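Local coordinates for 433aa long hypothetical phosphoribosylglycinamide formyl transferase (Pyrococcus horikoshii, PDB 2DWC), which is a hypothetical enzyme of the ATP-grasp family, of the PurT type, that binds adenosine-5'-diphosphate, at residues B[148-161]-B[173-185]. Numbering follows the deposited sequence.
With ADP (adenosine-5'-diphosphate), chain H.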
ATOM      1  N   LEU B 148       7.637  26.210 -41.131  1.00 35.69           N
ATOM      2  CA  LEU B 148       7.633  26.630 -39.729  1.00 41.82           C
ATOM      3  C   LEU B 148       7.386  28.147 -39.635  1.00 44.02           C
ATOM      4  O   LEU B 148       6.576  28.602 -38.814  1.00 38.46           O
ATOM      5  CB  LEU B 148       8.964  26.266 -39.063  1.00 42.07           C
ATOM      6  CG  LEU B 148       8.987  25.908 -37.570  1.00 47.00           C
ATOM      7  CD1 LEU B 148      10.158  26.604 -36.949  1.00 41.21           C
ATOM      8  CD2 LEU B 148       7.689  26.283 -36.870  1.00 45.10           C
ATOM      9  N   TYR B 149       8.067  28.930 -40.485  1.00 40.15           N
ATOM     10  CA  TYR B 149       7.880  30.387 -40.465  1.00 34.08           C
ATOM     11  C   TYR B 149       6.440  30.750 -40.752  1.00 28.27           C
ATOM     12  O   TYR B 149       5.833  31.553 -40.036  1.00 36.69           O
ATOM     13  CB  TYR B 149       8.767  31.074 -41.505  1.00 36.42           C
ATOM     14  CG  TYR B 149      10.102  31.508 -40.982  1.00 37.61           C
ATOM     15  CD1 TYR B 149      11.254  30.771 -41.261  1.00 36.02           C
ATOM     16  CD2 TYR B 149      10.219  32.662 -40.204  1.00 40.10           C
ATOM     17  CE1 TYR B 149      12.496  31.170 -40.780  1.00 37.19           C
ATOM     18  CE2 TYR B 149      11.463  33.074 -39.712  1.00 42.64           C
ATOM     19  CZ  TYR B 149      12.592  32.322 -40.005  1.00 40.73           C
ATOM     20  OH  TYR B 149      13.816  32.711 -39.516  1.00 41.45           O
ATOM     21  N   GLU B 150       5.874  30.164 -41.801  1.00 34.24           N
ATOM     22  CA  GLU B 150       4.497  30.472 -42.171  1.00 37.37           C
ATOM     23  C   GLU B 150       3.528  30.020 -41.080  1.00 41.63           C
ATOM     24  O   GLU B 150       2.562  30.721 -40.771  1.00 34.09           O
ATOM     25  CB  GLU B 150       4.142  29.817 -43.508  1.00 36.48           C
ATOM     26  CG  GLU B 150       2.740  30.170 -44.026  1.00 40.21           C
ATOM     27  CD  GLU B 150       2.462  29.649 -45.439  1.00 46.73           C
ATOM     28  OE1 GLU B 150       3.264  28.834 -45.965  1.00 41.67           O
ATOM     29  OE2 GLU B 150       1.428  30.058 -46.018  1.00 42.60           O
ATOM     30  N   ALA B 151       3.801  28.860 -40.489  1.00 37.18           N
ATOM     31  CA  ALA B 151       2.933  28.330 -39.435  1.00 38.62           C
ATOM     32  C   ALA B 151       2.938  29.239 -38.205  1.00 29.85           C
ATOM     33  O   ALA B 151       1.881  29.614 -37.704  1.00 35.70           O
ATOM     34  CB  ALA B 151       3.384  26.912 -39.056  1.00 41.49           C
ATOM     35  N   CYS B 152       4.118  29.594 -37.709  1.00 34.51           N
ATOM     36  CA  CYS B 152       4.188  30.471 -36.540  1.00 37.44           C
ATOM     37  C   CYS B 152       3.484  31.804 -36.800  1.00 41.64           C
ATOM     38  O   CYS B 152       2.787  32.327 -35.928  1.00 38.13           O
ATOM     39  CB  CYS B 152       5.639  30.714 -36.131  1.00 42.03           C
ATOM     40  SG  CYS B 152       6.466  29.255 -35.418  1.00 38.67           S
ATOM     41  N   GLU B 153       3.659  32.348 -38.004  1.00 39.70           N
ATOM     42  CA  GLU B 153       3.020  33.607 -38.372  1.00 41.36           C
ATOM     43  C   GLU B 153       1.514  33.445 -38.419  1.00 37.63           C
ATOM     44  O   GLU B 153       0.774  34.296 -37.934  1.00 39.77           O
ATOM     45  CB  GLU B 153       3.507  34.085 -39.750  1.00 40.45           C
ATOM     46  CG  GLU B 153       4.899  34.694 -39.751  1.00 39.45           C
ATOM     47  CD  GLU B 153       4.965  36.031 -39.008  1.00 42.65           C
ATOM     48  OE1 GLU B 153       3.971  36.796 -39.033  1.00 47.32           O
ATOM     49  OE2 GLU B 153       6.018  36.318 -38.407  1.00 40.71           O
ATOM     50  N   LYS B 154       1.054  32.340 -38.994  1.00 37.50           N
ATOM     51  CA  LYS B 154      -0.379  32.095 -39.097  1.00 40.20           C
ATOM     52  C   LYS B 154      -1.040  31.796 -37.753  1.00 44.66           C
ATOM     53  O   LYS B 154      -2.188  32.171 -37.521  1.00 43.26           O
ATOM     54  CB  LYS B 154      -0.634  30.939 -40.046  1.00 44.88           C
ATOM     55  CG  LYS B 154      -1.955  31.001 -40.779  1.00 55.11           C
ATOM     56  CD  LYS B 154      -1.967  29.940 -41.877  1.00 59.48           C
ATOM     57  CE  LYS B 154      -2.471  30.489 -43.204  1.00 62.74           C
ATOM     58  NZ  LYS B 154      -2.337  29.473 -44.288  1.00 62.48           N
ATOM     59  N   ILE B 155      -0.331  31.095 -36.875  1.00 40.01           N
ATOM     60  CA  ILE B 155      -0.889  30.761 -35.562  1.00 39.80           C
ATOM     61  C   ILE B 155      -0.907  31.996 -34.672  1.00 42.51           C
ATOM     62  O   ILE B 155      -1.834  32.190 -33.890  1.00 43.18           O
ATOM     63  CB  ILE B 155      -0.055  29.655 -34.881  1.00 40.53           C
ATOM     64  CG1 ILE B 155      -0.269  28.325 -35.615  1.00 38.59           C
ATOM     65  CG2 ILE B 155      -0.410  29.569 -33.410  1.00 31.64           C
ATOM     66  CD1 ILE B 155      -1.703  27.831 -35.611  1.00 40.08           C
ATOM     67  N   GLY B 156       0.122  32.830 -34.808  1.00 43.20           N
ATOM     68  CA  GLY B 156       0.217  34.045 -34.012  1.00 45.18           C
ATOM     69  C   GLY B 156       1.132  33.833 -32.824  1.00 47.73           C
ATOM     70  O   GLY B 156       1.225  32.719 -32.316  1.00 44.49           O
ATOM     71  N   TYR B 157       1.814  34.880 -32.372  1.00 43.75           N
ATOM     72  CA  TYR B 157       2.715  34.730 -31.241  1.00 45.54           C
ATOM     73  C   TYR B 157       2.032  35.187 -29.955  1.00 48.86           C
ATOM     74  O   TYR B 157       1.110  36.000 -29.992  1.00 53.59           O
ATOM     75  CB  TYR B 157       4.008  35.528 -31.462  1.00 44.77           C
ATOM     76  CG  TYR B 157       4.704  35.246 -32.782  1.00 48.88           C
ATOM     77  CD1 TYR B 157       4.395  35.988 -33.931  1.00 52.52           C
ATOM     78  CD2 TYR B 157       5.680  34.253 -32.883  1.00 45.79           C
ATOM     79  CE1 TYR B 157       5.047  35.744 -35.147  1.00 47.66           C
ATOM     80  CE2 TYR B 157       6.336  33.999 -34.089  1.00 41.18           C
ATOM     81  CZ  TYR B 157       6.017  34.751 -35.220  1.00 50.72           C
ATOM     82  OH  TYR B 157       6.665  34.513 -36.415  1.00 43.42           O
ATOM     83  N   PRO B 158       2.438  34.623 -28.806  1.00 47.26           N
ATOM     84  CA  PRO B 158       3.475  33.598 -28.668  1.00 45.20           C
ATOM     85  C   PRO B 158       2.842  32.253 -29.032  1.00 39.31           C
ATOM     86  O   PRO B 158       1.651  32.056 -28.817  1.00 39.61           O
ATOM     87  CB  PRO B 158       3.833  33.646 -27.173  1.00 37.76           C
ATOM     88  CG  PRO B 158       3.285  34.938 -26.705  1.00 54.64           C
ATOM     89  CD  PRO B 158       2.014  35.090 -27.481  1.00 50.56           C
ATOM     90  N   CYS B 159       3.632  31.341 -29.586  1.00 36.16           N
ATOM     91  CA  CYS B 159       3.114  30.021 -29.930  1.00 35.76           C
ATOM     92  C   CYS B 159       4.072  28.942 -29.425  1.00 32.32           C
ATOM     93  O   CYS B 159       5.228  29.219 -29.098  1.00 36.32           O
ATOM     94  CB  CYS B 159       2.889  29.892 -31.447  1.00 40.37           C
ATOM     95  SG  CYS B 159       4.347  30.246 -32.476  1.00 39.15           S
ATOM     96  N   HIS B 160       3.572  27.715 -29.333  1.00 34.30           N
ATOM     97  CA  HIS B 160       4.377  26.590 -28.859  1.00 36.93           C
ATOM     98  C   HIS B 160       4.752  25.674 -30.022  1.00 30.39           C
ATOM     99  O   HIS B 160       3.876  25.254 -30.769  1.00 35.76           O
ATOM    100  CB  HIS B 160       3.571  25.758 -27.847  1.00 34.81           C
ATOM    101  CG  HIS B 160       3.169  26.521 -26.628  1.00 36.76           C
ATOM    102  ND1 HIS B 160       3.909  26.506 -25.464  1.00 37.89           N
ATOM    103  CD2 HIS B 160       2.121  27.347 -26.397  1.00 35.54           C
ATOM    104  CE1 HIS B 160       3.333  27.289 -24.570  1.00 40.00           C
ATOM    105  NE2 HIS B 160       2.247  27.811 -25.109  1.00 36.51           N
ATOM    106  N   THR B 161       6.032  25.351 -30.156  1.00 33.94           N
ATOM    107  CA  THR B 161       6.467  24.435 -31.212  1.00 32.55           C
ATOM    108  C   THR B 161       6.926  23.156 -30.512  1.00 33.89           C
ATOM    109  O   THR B 161       7.670  23.214 -29.540  1.00 35.95           O
ATOM    110  CB  THR B 161       7.666  24.984 -32.027  1.00 35.48           C
ATOM    111  OG1 THR B 161       8.766  25.244 -31.152  1.00 38.09           O
ATOM    112  CG2 THR B 161       7.282  26.272 -32.742  1.00 36.76           C
ATOM    113  N   TYR B 173       9.650  24.487 -27.838  1.00 40.04           N
ATOM    114  CA  TYR B 173      10.109  25.857 -27.722  1.00 43.62           C
ATOM    115  C   TYR B 173       8.936  26.820 -27.560  1.00 41.27           C
ATOM    116  O   TYR B 173       7.847  26.574 -28.079  1.00 41.66           O
ATOM    117  CB  TYR B 173      10.920  26.247 -28.956  1.00 43.12           C
ATOM    118  CG  TYR B 173      11.918  27.343 -28.679  1.00 47.54           C
ATOM    119  CD1 TYR B 173      13.186  27.043 -28.187  1.00 50.10           C
ATOM    120  CD2 TYR B 173      11.584  28.680 -28.869  1.00 50.43           C
ATOM    121  CE1 TYR B 173      14.107  28.052 -27.890  1.00 56.82           C
ATOM    122  CE2 TYR B 173      12.492  29.703 -28.573  1.00 55.13           C
ATOM    123  CZ  TYR B 173      13.753  29.379 -28.083  1.00 58.89           C
ATOM    124  OH  TYR B 173      14.653  30.378 -27.767  1.00 63.84           O
ATOM    125  N   PHE B 174       9.147  27.902 -26.815  1.00 38.33           N
ATOM    126  CA  PHE B 174       8.106  28.898 -26.652  1.00 41.13           C
ATOM    127  C   PHE B 174       8.507  30.065 -27.547  1.00 48.09           C
ATOM    128  O   PHE B 174       9.338  30.893 -27.170  1.00 50.87           O
ATOM    129  CB  PHE B 174       8.007  29.367 -25.206  1.00 45.66           C
ATOM    130  CG  PHE B 174       6.814  30.239 -24.941  1.00 47.64           C
ATOM    131  CD1 PHE B 174       5.540  29.813 -25.302  1.00 46.38           C
ATOM    132  CD2 PHE B 174       6.954  31.471 -24.300  1.00 51.92           C
ATOM    133  CE1 PHE B 174       4.412  30.590 -25.028  1.00 49.24           C
ATOM    134  CE2 PHE B 174       5.831  32.261 -24.019  1.00 53.82           C
ATOM    135  CZ  PHE B 174       4.553  31.814 -24.383  1.00 50.56           C
ATOM    136  N   VAL B 175       7.920  30.118 -28.738  1.00 43.17           N
ATOM    137  CA  VAL B 175       8.228  31.161 -29.722  1.00 40.40           C
ATOM    138  C   VAL B 175       7.473  32.463 -29.444  1.00 39.85           C
ATOM    139  O   VAL B 175       6.259  32.547 -29.627  1.00 36.83           O
ATOM    140  CB  VAL B 175       7.882  30.653 -31.145  1.00 42.87           C
ATOM    141  CG1 VAL B 175       8.195  31.723 -32.192  1.00 36.81           C
ATOM    142  CG2 VAL B 175       8.660  29.382 -31.430  1.00 32.15           C
ATOM    143  N   LYS B 176       8.200  33.487 -29.008  1.00 44.39           N
ATOM    144  CA  LYS B 176       7.575  34.765 -28.704  1.00 45.90           C
ATOM    145  C   LYS B 176       7.544  35.691 -29.915  1.00 47.36           C
ATOM    146  O   LYS B 176       6.739  36.625 -29.987  1.00 49.16           O
ATOM    147  CB  LYS B 176       8.306  35.435 -27.539  1.00 53.14           C
ATOM    148  CG  LYS B 176       8.108  34.725 -26.200  1.00 59.50           C
ATOM    149  CD  LYS B 176       8.748  35.511 -25.062  1.00 63.13           C
ATOM    150  CE  LYS B 176       8.341  34.951 -23.700  1.00 63.66           C
ATOM    151  NZ  LYS B 176       8.916  35.757 -22.575  1.00 63.39           N
ATOM    152  N   GLY B 177       8.418  35.416 -30.872  1.00 46.53           N
ATOM    153  CA  GLY B 177       8.468  36.232 -32.067  1.00 47.59           C
ATOM    154  C   GLY B 177       9.245  35.541 -33.164  1.00 47.72           C
ATOM    155  O   GLY B 177       9.897  34.516 -32.932  1.00 44.70           O
ATOM    156  N   PRO B 178       9.197  36.089 -34.385  1.00 51.68           N
ATOM    157  CA  PRO B 178       9.895  35.540 -35.549  1.00 50.20           C
ATOM    158  C   PRO B 178      11.364  35.243 -35.294  1.00 49.04           C
ATOM    159  O   PRO B 178      11.941  34.367 -35.931  1.00 48.46           O
ATOM    160  CB  PRO B 178       9.720  36.633 -36.600  1.00 54.49           C
ATOM    161  CG  PRO B 178       8.376  37.199 -36.265  1.00 60.16           C
ATOM    162  CD  PRO B 178       8.422  37.288 -34.750  1.00 53.46           C
ATOM    163  N   GLU B 179      11.974  35.979 -34.369  1.00 47.45           N
ATOM    164  CA  GLU B 179      13.392  35.790 -34.078  1.00 51.46           C
ATOM    165  C   GLU B 179      13.658  34.467 -33.367  1.00 54.17           C
ATOM    166  O   GLU B 179      14.794  33.989 -33.324  1.00 56.99           O
ATOM    167  CB  GLU B 179      13.920  36.945 -33.225  1.00 55.58           C
ATOM    168  CG  GLU B 179      13.337  36.986 -31.825  1.00 60.47           C
ATOM    169  CD  GLU B 179      12.127  37.893 -31.707  1.00 60.44           C
ATOM    170  OE1 GLU B 179      11.281  37.913 -32.626  1.00 61.46           O
ATOM    171  OE2 GLU B 179      12.017  38.582 -30.672  1.00 68.48           O
ATOM    172  N   ASP B 180      12.604  33.872 -32.818  1.00 52.76           N
ATOM    173  CA  ASP B 180      12.734  32.604 -32.114  1.00 51.90           C
ATOM    174  C   ASP B 180      12.517  31.417 -33.042  1.00 55.15           C
ATOM    175  O   ASP B 180      12.830  30.284 -32.682  1.00 51.44           O
ATOM    176  CB  ASP B 180      11.722  32.535 -30.966  1.00 54.18           C
ATOM    177  CG  ASP B 180      12.080  33.451 -29.808  1.00 57.29           C
ATOM    178  OD1 ASP B 180      11.154  33.889 -29.090  1.00 56.72           O
ATOM    179  OD2 ASP B 180      13.283  33.718 -29.609  1.00 53.46           O
ATOM    180  N   ILE B 181      11.986  31.670 -34.235  1.00 49.76           N
ATOM    181  CA  ILE B 181      11.713  30.585 -35.168  1.00 50.83           C
ATOM    182  C   ILE B 181      12.948  29.750 -35.505  1.00 50.69           C
ATOM    183  O   ILE B 181      12.901  28.519 -35.466  1.00 51.05           O
ATOM    184  CB  ILE B 181      11.013  31.128 -36.437  1.00 51.02           C
ATOM    185  CG1 ILE B 181       9.610  31.613 -36.046  1.00 48.05           C
ATOM    186  CG2 ILE B 181      10.939  30.054 -37.521  1.00 47.25           C
ATOM    187  CD1 ILE B 181       8.816  32.272 -37.156  1.00 53.81           C
ATOM    188  N   PRO B 182      14.083  30.393 -35.822  1.00 54.17           N
ATOM    189  CA  PRO B 182      15.249  29.559 -36.136  1.00 53.61           C
ATOM    190  C   PRO B 182      15.680  28.692 -34.931  1.00 56.69           C
ATOM    191  O   PRO B 182      16.091  27.539 -35.087  1.00 50.11           O
ATOM    192  CB  PRO B 182      16.307  30.586 -36.557  1.00 56.17           C
ATOM    193  CG  PRO B 182      15.888  31.841 -35.830  1.00 60.10           C
ATOM    194  CD  PRO B 182      14.390  31.826 -35.973  1.00 56.40           C
ATOM    195  N   LYS B 183      15.570  29.251 -33.732  1.00 52.83           N
ATOM    196  CA  LYS B 183      15.931  28.537 -32.508  1.00 57.61           C
ATOM    197  C   LYS B 183      15.019  27.310 -32.330  1.00 53.20           C
ATOM    198  O   LYS B 183      15.466  26.240 -31.939  1.00 49.00           O
ATOM    199  CB  LYS B 183      15.774  29.470 -31.298  1.00 59.70           C
ATOM    200  CG  LYS B 183      16.358  30.869 -31.498  1.00 68.25           C
ATOM    201  CD  LYS B 183      17.728  31.012 -30.847  1.00 68.87           C
ATOM    202  CE  LYS B 183      17.624  30.956 -29.328  1.00 70.21           C
ATOM    203  NZ  LYS B 183      18.960  31.075 -28.670  1.00 70.29           N
ATOM    204  N   ALA B 184      13.738  27.477 -32.634  1.00 50.31           N
ATOM    205  CA  ALA B 184      12.763  26.394 -32.502  1.00 53.89           C
ATOM    206  C   ALA B 184      12.989  25.275 -33.512  1.00 54.34           C
ATOM    207  O   ALA B 184      12.763  24.098 -33.212  1.00 54.09           O
ATOM    208  CB  ALA B 184      11.356  26.945 -32.654  1.00 43.83           C
ATOM    209  N   TRP B 185      13.429  25.640 -34.711  1.00 53.80           N
ATOM    210  CA  TRP B 185      13.683  24.663 -35.757  1.00 54.38           C
ATOM    211  C   TRP B 185      14.812  23.757 -35.297  1.00 52.87           C
ATOM    212  O   TRP B 185      14.872  22.591 -35.671  1.00 50.89           O
ATOM    213  CB  TRP B 185      14.041  25.364 -37.076  1.00 52.14           C
ATOM    214  CG  TRP B 185      14.353  24.408 -38.182  1.00 53.84           C
ATOM    215  CD1 TRP B 185      15.576  24.171 -38.731  1.00 53.49           C
ATOM    216  CD2 TRP B 185      13.437  23.525 -38.844  1.00 50.81           C
ATOM    217  NE1 TRP B 185      15.484  23.194 -39.690  1.00 54.97           N
ATOM    218  CE2 TRP B 185      14.182  22.779 -39.782  1.00 51.97           C
ATOM    219  CE3 TRP B 185      12.063  23.288 -38.732  1.00 50.74           C
ATOM    220  CZ2 TRP B 185      13.599  21.809 -40.609  1.00 50.32           C
ATOM    221  CZ3 TRP B 185      11.480  22.320 -39.555  1.00 46.00           C
ATOM    222  CH2 TRP B 185      12.251  21.595 -40.480  1.00 50.43           C
TER
HETATM  223  PB  ADP H 502       4.969  17.045 -22.874  1.00 75.03           P
HETATM  224  O1B ADP H 502       4.515  15.670 -22.567  1.00 77.88           O
HETATM  225  O2B ADP H 502       5.522  18.042 -21.735  1.00 79.04           O
HETATM  226  O3B ADP H 502       5.432  17.477 -24.353  1.00 74.12           O
HETATM  227  PA  ADP H 502       3.362  19.176 -23.736  1.00 45.27           P
HETATM  228  O1A ADP H 502       4.569  19.564 -24.500  1.00 70.72           O
HETATM  229  O2A ADP H 502       2.092  18.998 -24.706  1.00 55.90           O
HETATM  230  O3A ADP H 502       3.535  17.769 -22.973  1.00 70.87           O
HETATM  231  O5' ADP H 502       2.972  20.273 -22.629  1.00 56.51           O
HETATM  232  C5' ADP H 502       3.905  20.631 -21.606  1.00 51.07           C
HETATM  233  C4' ADP H 502       3.436  21.926 -20.944  1.00 55.00           C
HETATM  234  O4' ADP H 502       3.645  23.073 -21.784  1.00 44.72           O
HETATM  235  C3' ADP H 502       1.924  21.864 -20.735  1.00 54.03           C
HETATM  236  O3' ADP H 502       1.646  21.110 -19.553  1.00 56.85           O
HETATM  237  C2' ADP H 502       1.690  23.350 -20.474  1.00 49.53           C
HETATM  238  O2' ADP H 502       2.258  23.703 -19.210  1.00 49.12           O
HETATM  239  C1' ADP H 502       2.525  23.959 -21.601  1.00 47.83           C
HETATM  240  N9  ADP H 502       1.766  23.982 -22.873  1.00 45.52           N
HETATM  241  C8  ADP H 502       1.816  23.072 -23.840  1.00 42.23           C
HETATM  242  N7  ADP H 502       1.014  23.441 -24.841  1.00 34.96           N
HETATM  243  C5  ADP H 502       0.458  24.596 -24.508  1.00 40.79           C
HETATM  244  C6  ADP H 502      -0.455  25.450 -25.126  1.00 42.75           C
HETATM  245  N6  ADP H 502      -0.911  25.180 -26.344  1.00 32.22           N
HETATM  246  N1  ADP H 502      -0.836  26.562 -24.482  1.00 34.78           N
HETATM  247  C2  ADP H 502      -0.361  26.862 -23.287  1.00 37.62           C
HETATM  248  N3  ADP H 502       0.509  26.075 -22.673  1.00 40.78           N
HETATM  249  C4  ADP H 502       0.932  24.947 -23.251  1.00 45.22           C
HETATM  250  O   HOH W   1      13.858  34.680 -37.848  1.00 46.75           O
HETATM  251  O   HOH W   2      10.624  23.410 -31.282  1.00 41.83           O
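Tyr157 and Ile181 meet where two helices pack on one face of the antiparallel hairpin 159-163/173-175, part of the small four-stranded sheet of the ATP-grasp fold. Following Tyr157 outward, CB lies beside Lys176 O, and CG faces that oxygen and Gly177 CA; CD2 and CE2 run over Gly177, whose CA sits over the ring in a CH-pi contact, 3.9 Å from the centroid; a side chain here would run into Glu179 OE1. CE1 and CZ lie against Pro178 CD, a carbon of a compact aliphatic ring that suits an aromatic surface and covers the same face in a second CH-pi contact. At the rim, CE2 touches Val175 CG1, and the hydroxyl at the tip bonds to Glu153 OE2 at 2.8 Å, meeting it from above the carboxylate plane; the bent chain of Glu153 (chi2 -68°) folds its carboxylate back to this point. Long and branched, Ile181 serves two aromatic neighbours: CD1 reaches Tyr157 OH, while CG2 stands over the centre of the Tyr149 ring, 3.5 Å from the centroid. Water 1 bridges Tyr149 OH and Pro178 O, tying the ring's polar end to the backbone of 173-185.

Within the hairpin, Cys159 and Thr161 form hydrogen-bonded pairs with Val175 and Tyr173. Beta-branched Val175 and Thr161 suit the extended backbone and turn their methyls together on the helix-covered face, where Thr161 OG1 also nears Ala184 CB, small enough to let the helix come close. On the opposite face, with Phe174, His160 reaches the ADP pocket. Its imidazole suits the place: one face meets adenine, the other Phe174, and NE2 still bonds to His204 ND1. A chi1 of -171° carries the Phe174 ring toward strand 159-161, placing CD1 over the imidazole 3.4 Å from His160 CE1 and CZ 3.4 Å from Pro158 CB.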